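Bifunctional enzyme cysn/cysc (Mycobacterium tuberculosis, PDB 4BZP) is the APS kinase domain of the sulfate-activating complex, which transfers a phosphate from ATP to the 3'-hydroxyl of adenylyl sulfate. Local coordinates at residues R120-K124 against G125-K129; G53-M56 against A57-A60. All blocks are in the same frame, centred on the assembly; numbering follows the deposited sequence.

Contact 1. Residues R120-K124 against G125-K129; sequences RRDPK and GLYAK. With ADP (adenosine-5'-diphosphate), chain C.
D122 grips the start of helix 126-131 with its carboxylate, in a local turn that joins helix 115-121 to that helix beside the bound ADP. OD1 accepts the backbone N-H of Y127, at 2.8 Å between Y127 N and D122 OD1. OD2 accepts the next amide, with 3.1 Å between A128 N and D122 OD2. Both donors approach from above the carboxylate plane, about 40° out of it for the Y127 N-H. The D122 chi1 of -163° turns CG away from its own backbone N and sends the carboxylate over the helix start. The negative group faces the amide end of the helix, where the dipole would probably favour it.

The backbone from D122 to G125 is a type I beta turn, closed by a bond of 3.1 Å from G125 N to D122 O. G125 is the N-cap residue and has positive phi. D122 OD1 lies at the edge of the Y127 ring, in its plane, 3.4 Å from Y127 CD1; the carboxylate and ring planes are 87° apart.

On the ligand side, R121 lays one guanidinium face over the adenine, offset toward the rim, with its NH1 3.4 Å from ADP C8. P123 packs against the ribose side of the nucleotide, its CG 3.6 Å from ADP C5'. R121 NH1 also bonds to the carbonyl of G15, and Y127 OH bonds to that of S14. Beyond the turn, the Y127 ring meets F138 edge to face and rests on L115, C118 and E119 of helix 115-121.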
ATOM      1  N   ARG A 120      12.151  30.768   7.026  1.00  7.33           N
ATOM      2  CA  ARG A 120      11.225  31.906   6.938  1.00  7.86           C
ATOM      3  C   ARG A 120       9.821  31.522   6.519  1.00  7.97           C
ATOM      4  O   ARG A 120       8.840  32.068   7.079  1.00  8.37           O
ATOM      5  CB  ARG A 120      11.736  32.975   5.996  1.00  8.97           C
ATOM      6  CG  ARG A 120      10.797  34.172   5.917  1.00 10.51           C
ATOM      7  CD  ARG A 120      10.589  34.898   7.261  1.00 12.17           C
ATOM      8  NE  ARG A 120       9.547  35.954   7.263  1.00 13.29           N
ATOM      9  CZ  ARG A 120       8.256  35.759   7.547  1.00 14.14           C
ATOM     10  NH1 ARG A 120       7.747  34.554   7.808  1.00 12.80           N
ATOM     11  NH2 ARG A 120       7.434  36.795   7.507  1.00 14.83           N
ATOM     12  N   ARG A 121       9.682  30.487   5.700  1.00  6.46           N
ATOM     13  CA  ARG A 121       8.376  29.961   5.352  1.00  6.53           C
ATOM     14  C   ARG A 121       7.700  29.336   6.611  1.00  6.40           C
ATOM     15  O   ARG A 121       6.566  29.691   7.011  1.00  6.13           O
ATOM     16  CB  ARG A 121       8.523  28.944   4.209  1.00  6.17           C
ATOM     17  CG  ARG A 121       8.864  29.556   2.860  1.00  6.22           C
ATOM     18  CD  ARG A 121       9.394  28.444   1.965  1.00  6.47           C
ATOM     19  NE  ARG A 121       9.595  28.938   0.618  1.00  7.13           N
ATOM     20  CZ  ARG A 121       9.883  28.156  -0.404  1.00  7.64           C
ATOM     21  NH1 ARG A 121       9.870  26.843  -0.252  1.00  7.56           N
ATOM     22  NH2 ARG A 121      10.083  28.663  -1.621  1.00  8.52           N
ATOM     23  N   ASP A 122       8.364  28.320   7.174  1.00  7.00           N
ATOM     24  CA  ASP A 122       7.892  27.624   8.386  1.00  7.15           C
ATOM     25  C   ASP A 122       6.354  27.492   8.499  1.00  7.96           C
ATOM     26  O   ASP A 122       5.770  27.898   9.493  1.00  7.56           O
ATOM     27  CB  ASP A 122       8.484  28.257   9.642  1.00  6.90           C
ATOM     28  CG  ASP A 122       8.379  27.346  10.864  1.00  7.69           C
ATOM     29  OD1 ASP A 122       8.286  26.146  10.695  1.00  7.39           O
ATOM     30  OD2 ASP A 122       8.380  27.888  11.985  1.00  8.64           O
ATOM     31  N   PRO A 123       5.698  26.884   7.513  1.00  8.67           N
ATOM     32  CA  PRO A 123       4.245  26.910   7.397  1.00 10.09           C
ATOM     33  C   PRO A 123       3.480  26.255   8.519  1.00  9.47           C
ATOM     34  O   PRO A 123       2.351  26.639   8.814  1.00 11.23           O
ATOM     35  CB  PRO A 123       4.049  26.171   6.065  1.00 10.74           C
ATOM     36  CG  PRO A 123       5.164  25.312   5.938  1.00 11.69           C
ATOM     37  CD  PRO A 123       6.290  26.217   6.337  1.00 10.05           C
ATOM     38  N   LYS A 124       4.124  25.309   9.205  1.00  8.24           N
ATOM     39  CA  LYS A 124       3.511  24.523  10.257  1.00  8.80           C
ATOM     40  C   LYS A 124       4.172  24.800  11.607  1.00  8.57           C
ATOM     41  O   LYS A 124       3.835  24.114  12.571  1.00  9.42           O
ATOM     42  CB  LYS A 124       3.623  23.004   9.950  1.00 10.07           C
ATOM     43  CG  LYS A 124       2.851  22.618   8.702  1.00 13.65           C
ATOM     44  CD  LYS A 124       3.026  21.133   8.405  1.00 17.80           C
ATOM     45  CE  LYS A 124       2.254  20.694   7.180  1.00 22.55           C
ATOM     46  NZ  LYS A 124       2.930  21.190   5.928  1.00 24.97           N
ATOM     47  N   GLY A 125       5.082  25.779  11.677  1.00  7.27           N
ATOM     48  CA  GLY A 125       5.747  26.105  12.934  1.00  6.87           C
ATOM     49  C   GLY A 125       6.718  25.068  13.428  1.00  7.36           C
ATOM     50  O   GLY A 125       7.142  25.112  14.579  1.00  8.10           O
ATOM     51  N   LEU A 126       7.136  24.123  12.603  1.00  6.31           N
ATOM     52  CA  LEU A 126       8.083  23.085  12.985  1.00  7.11           C
ATOM     53  C   LEU A 126       9.462  23.680  13.228  1.00  6.74           C
ATOM     54  O   LEU A 126      10.175  23.238  14.145  1.00  6.44           O
ATOM     55  CB  LEU A 126       8.187  22.031  11.854  1.00  8.03           C
ATOM     56  CG  LEU A 126       6.882  21.268  11.644  1.00  9.17           C
ATOM     57  CD1 LEU A 126       7.092  20.356  10.428  1.00  9.88           C
ATOM     58  CD2 LEU A 126       6.456  20.464  12.871  1.00 11.34           C
ATOM     59  N   TYR A 127       9.906  24.666  12.452  1.00  6.62           N
ATOM     60  CA  TYR A 127      11.216  25.320  12.705  1.00  6.54           C
ATOM     61  C   TYR A 127      11.133  26.023  14.041  1.00  6.93           C
ATOM     62  O   TYR A 127      12.102  25.957  14.807  1.00  7.10           O
ATOM     63  CB  TYR A 127      11.640  26.303  11.605  1.00  6.41           C
ATOM     64  CG  TYR A 127      12.160  25.593  10.373  1.00  6.46           C
ATOM     65  CD1 TYR A 127      11.296  25.227   9.376  1.00  6.44           C
ATOM     66  CD2 TYR A 127      13.505  25.328  10.213  1.00  7.18           C
ATOM     67  CE1 TYR A 127      11.776  24.555   8.232  1.00  5.98           C
ATOM     68  CE2 TYR A 127      14.005  24.673   9.130  1.00  6.86           C
ATOM     69  CZ  TYR A 127      13.132  24.281   8.118  1.00  6.38           C
ATOM     70  OH  TYR A 127      13.632  23.562   7.051  1.00  7.08           O
ATOM     71  N   ALA A 128      10.030  26.722  14.338  1.00  6.88           N
ATOM     72  CA  ALA A 128       9.930  27.404  15.658  1.00  7.10           C
ATOM     73  C   ALA A 128      10.023  26.372  16.778  1.00  7.47           C
ATOM     74  O   ALA A 128      10.701  26.634  17.784  1.00  8.75           O
ATOM     75  CB  ALA A 128       8.645  28.193  15.740  1.00  7.16           C
ATOM     76  N   LYS A 129       9.386  25.211  16.642  1.00  7.74           N
ATOM     77  CA  LYS A 129       9.523  24.171  17.674  1.00  8.55           C
ATOM     78  C   LYS A 129      10.978  23.706  17.757  1.00  8.83           C
ATOM     79  O   LYS A 129      11.534  23.504  18.904  1.00  9.09           O
ATOM     80  CB  LYS A 129       8.635  22.990  17.397  1.00 10.11           C
ATOM     81  CG  LYS A 129       7.235  23.123  17.854  1.00 12.85           C
ATOM     82  CD  LYS A 129       6.563  21.764  17.892  1.00 17.00           C
ATOM     83  CE  LYS A 129       5.106  21.822  18.241  1.00 21.06           C
ATOM     84  NZ  LYS A 129       4.729  20.500  18.811  1.00 23.29           N
TER
HETATM   85  PB  ADP C1191       7.415  20.762   2.351  0.70  5.29           P
HETATM   86  O1B ADP C1191       7.647  20.673   3.896  0.70  5.70           O
HETATM   87  O2B ADP C1191       8.653  20.492   1.558  0.70  5.20           O
HETATM   88  O3B ADP C1191       6.197  20.008   1.935  0.70  5.76           O
HETATM   89  PA  ADP C1191       5.756  23.091   1.738  0.70  7.19           P
HETATM   90  O1A ADP C1191       4.849  22.994   2.894  0.70  7.52           O
HETATM   91  O2A ADP C1191       5.236  22.618   0.413  0.70  6.86           O
HETATM   92  O3A ADP C1191       7.100  22.323   2.084  0.70  6.17           O
HETATM   93  O5' ADP C1191       6.337  24.575   1.492  0.70  7.05           O
HETATM   94  C5' ADP C1191       6.494  25.455   2.580  0.70  6.80           C
HETATM   95  C4' ADP C1191       5.677  26.708   2.243  0.70  6.68           C
HETATM   96  O4' ADP C1191       6.448  27.502   1.361  0.70  6.81           O
HETATM   97  C3' ADP C1191       4.284  26.534   1.620  0.70  6.92           C
HETATM   98  O3' ADP C1191       3.308  26.889   2.571  0.70  7.19           O
HETATM   99  C2' ADP C1191       4.237  27.582   0.567  0.70  7.57           C
HETATM  100  O2' ADP C1191       3.341  28.626   1.044  0.70  9.63           O
HETATM  101  C1' ADP C1191       5.614  28.147   0.421  0.70  7.29           C
HETATM  102  N9  ADP C1191       6.184  27.837  -0.901  0.70  7.54           N
HETATM  103  C8  ADP C1191       6.609  26.597  -1.286  0.70  7.76           C
HETATM  104  N7  ADP C1191       7.091  26.585  -2.541  0.70  7.86           N
HETATM  105  C5  ADP C1191       6.995  27.890  -2.956  0.70  7.41           C
HETATM  106  C6  ADP C1191       7.314  28.534  -4.205  0.70  7.36           C
HETATM  107  N6  ADP C1191       7.868  27.867  -5.239  0.70  7.63           N
HETATM  108  N1  ADP C1191       7.033  29.862  -4.239  0.70  7.07           N
HETATM  109  C2  ADP C1191       6.494  30.515  -3.215  0.70  7.49           C
HETATM  110  N3  ADP C1191       6.131  29.982  -2.021  0.70  7.28           N
HETATM  111  C4  ADP C1191       6.342  28.653  -1.912  0.70  7.36           C

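Contact 2. Residues G53-M56 against A57-A60; sequences GFSM and ADRA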
ATOM      1  N   GLY A  53       7.831   4.381  15.207  1.00 16.27           N
ATOM      2  CA  GLY A  53       8.103   5.673  15.858  1.00 17.90           C
ATOM      3  C   GLY A  53       9.047   6.498  15.009  1.00 20.20           C
ATOM      4  O   GLY A  53       9.031   6.421  13.767  1.00 19.29           O
ATOM      5  N   PHE A  54       9.899   7.290  15.674  1.00 19.50           N
ATOM      6  CA  PHE A  54      10.766   8.238  15.006  1.00 19.18           C
ATOM      7  C   PHE A  54      12.255   8.046  15.269  1.00 18.11           C
ATOM      8  O   PHE A  54      13.078   8.955  15.010  1.00 18.75           O
ATOM      9  CB  PHE A  54      10.316   9.651  15.317  1.00 21.03           C
ATOM     10  CG  PHE A  54       9.005   9.983  14.672  1.00 21.57           C
ATOM     11  CD1 PHE A  54       8.951  10.447  13.354  1.00 22.38           C
ATOM     12  CD2 PHE A  54       7.818   9.742  15.347  1.00 19.57           C
ATOM     13  CE1 PHE A  54       7.725  10.710  12.767  1.00 19.47           C
ATOM     14  CE2 PHE A  54       6.595  10.000  14.748  1.00 21.02           C
ATOM     15  CZ  PHE A  54       6.558  10.493  13.469  1.00 19.08           C
ATOM     16  N   SER A  55      12.650   6.846  15.672  1.00 16.43           N
ATOM     17  CA  SER A  55      14.040   6.502  15.710  1.00 15.92           C
ATOM     18  C   SER A  55      14.622   6.595  14.290  1.00 17.27           C
ATOM     19  O   SER A  55      13.840   6.600  13.316  1.00 14.35           O
ATOM     20  CB  SER A  55      14.248   5.072  16.224  1.00 16.22           C
ATOM     21  OG  SER A  55      13.826   4.088  15.264  1.00 16.56           O
ATOM     22  N   MET A  56      15.924   6.629  14.118  1.00 16.75           N
ATOM     23  CA  MET A  56      16.502   6.663  12.792  1.00 19.04           C
ATOM     24  C   MET A  56      16.098   5.455  11.961  1.00 17.22           C
ATOM     25  O   MET A  56      15.807   5.574  10.751  1.00 13.63           O
ATOM     26  CB  MET A  56      18.032   6.788  12.856  1.00 21.72           C
ATOM     27  CG  MET A  56      18.501   8.185  13.197  1.00 25.31           C
ATOM     28  SD  MET A  56      17.864   9.531  12.153  1.00 34.48           S
ATOM     29  CE  MET A  56      16.763  10.174  13.350  1.00 23.65           C
ATOM     30  N   ALA A  57      16.102   4.285  12.575  1.00 15.96           N
ATOM     31  CA  ALA A  57      15.691   3.054  11.905  1.00 15.48           C
ATOM     32  C   ALA A  57      14.250   3.095  11.489  1.00 14.61           C
ATOM     33  O   ALA A  57      13.922   2.686  10.328  1.00 15.00           O
ATOM     34  CB  ALA A  57      15.939   1.876  12.833  1.00 15.58           C
ATOM     35  N   ASP A  58      13.390   3.637  12.333  1.00 15.09           N
ATOM     36  CA  ASP A  58      11.987   3.739  12.032  1.00 14.32           C
ATOM     37  C   ASP A  58      11.776   4.762  10.924  1.00 13.92           C
ATOM     38  O   ASP A  58      10.910   4.569  10.065  1.00 13.81           O
ATOM     39  CB  ASP A  58      11.162   4.105  13.242  1.00 16.55           C
ATOM     40  CG  ASP A  58      10.937   2.908  14.181  1.00 19.55           C
ATOM     41  OD1 ASP A  58      11.492   1.829  13.944  1.00 20.43           O
ATOM     42  OD2 ASP A  58      10.195   3.101  15.163  1.00 25.26           O
ATOM     43  N   ARG A  59      12.562   5.841  10.889  1.00 12.63           N
ATOM     44  CA  ARG A  59      12.428   6.780   9.782  1.00 12.11           C
ATOM     45  C   ARG A  59      12.848   6.150   8.438  1.00 11.86           C
ATOM     46  O   ARG A  59      12.203   6.400   7.405  1.00  9.55           O
ATOM     47  CB  ARG A  59      13.282   8.022  10.056  1.00 13.58           C
ATOM     48  CG  ARG A  59      12.740   8.874  11.174  1.00 16.25           C
ATOM     49  CD  ARG A  59      13.627  10.086  11.274  1.00 22.08           C
ATOM     50  NE  ARG A  59      13.469  10.850  12.482  1.00 27.57           N
ATOM     51  CZ  ARG A  59      13.990  12.079  12.661  1.00 33.44           C
ATOM     52  NH1 ARG A  59      14.665  12.706  11.680  1.00 32.39           N
ATOM     53  NH2 ARG A  59      13.813  12.688  13.826  1.00 35.99           N
ATOM     54  N   ALA A  60      13.882   5.332   8.415  1.00  9.64           N
ATOM     55  CA  ALA A  60      14.316   4.616   7.258  1.00  9.46           C
ATOM     56  C   ALA A  60      13.255   3.596   6.814  1.00  9.78           C
ATOM     57  O   ALA A  60      12.962   3.456   5.618  1.00 10.17           O
ATOM     58  CB  ALA A  60      15.645   3.936   7.406  1.00 10.17           C
TER
HETATM   59  O   HOH W   1      11.316   4.565  17.110  1.00 26.40           O
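S55 is the N-cap of helix 56-75, and its OG accepts the backbone N-H of D58 at 3.0 Å from D58 N to S55 OG. A chi1 of 71° sets OG between the backbone N and the carbonyl carbon, within reach of that amide. D58 points back to the loop before the helix: its OD2 takes the G53 N-H on the anti side but 33° out of the carboxylate plane, 2.7 Å from G53 N to D58 OD2. A water bridges S55 N to the same OD2.

R59 can be followed outward. Its CB lies by the carbonyl oxygens of S55 and M56. CG sits 3.3 Å from S55 O, which also accepts the R59 backbone N-H. CD passes near M56 CE. NE gives its hydrogen to the carbonyl of F54, 3.2 Å from R59 NE to F54 O. CZ lies beneath M56 CE. NH1 bonds to the carbonyl of H137, and NH2 is also hydrogen-bonded elsewhere in the structure. The M56 and R59 side chains run side by side. Bends at chi2 (-54°) and chi3 bring the methyl of M56 back over the guanidinium. M56 CE rests above the centre of that face, 3.4 Å from R59 CZ.

Contacts 1 and 2 both lie at helix starts on the surface of this P-loop kinase fold. In each, an aspartate ties a loop to a helix start, but in opposite senses. That of contact 1 reaches forward into the helix that follows it, while that of contact 2 sits in its helix and reaches back to the loop. Their centres are 22 Å apart and their nearest atoms about 10 Å apart, so they do not touch. Contact 1 belongs to the nucleotide pocket through R121 and P123. Contact 2 stands back from it, about 13 Å from the R59 side chain to the bound ADP. The sequence neighbours H137 and F138 are each touched by one contact.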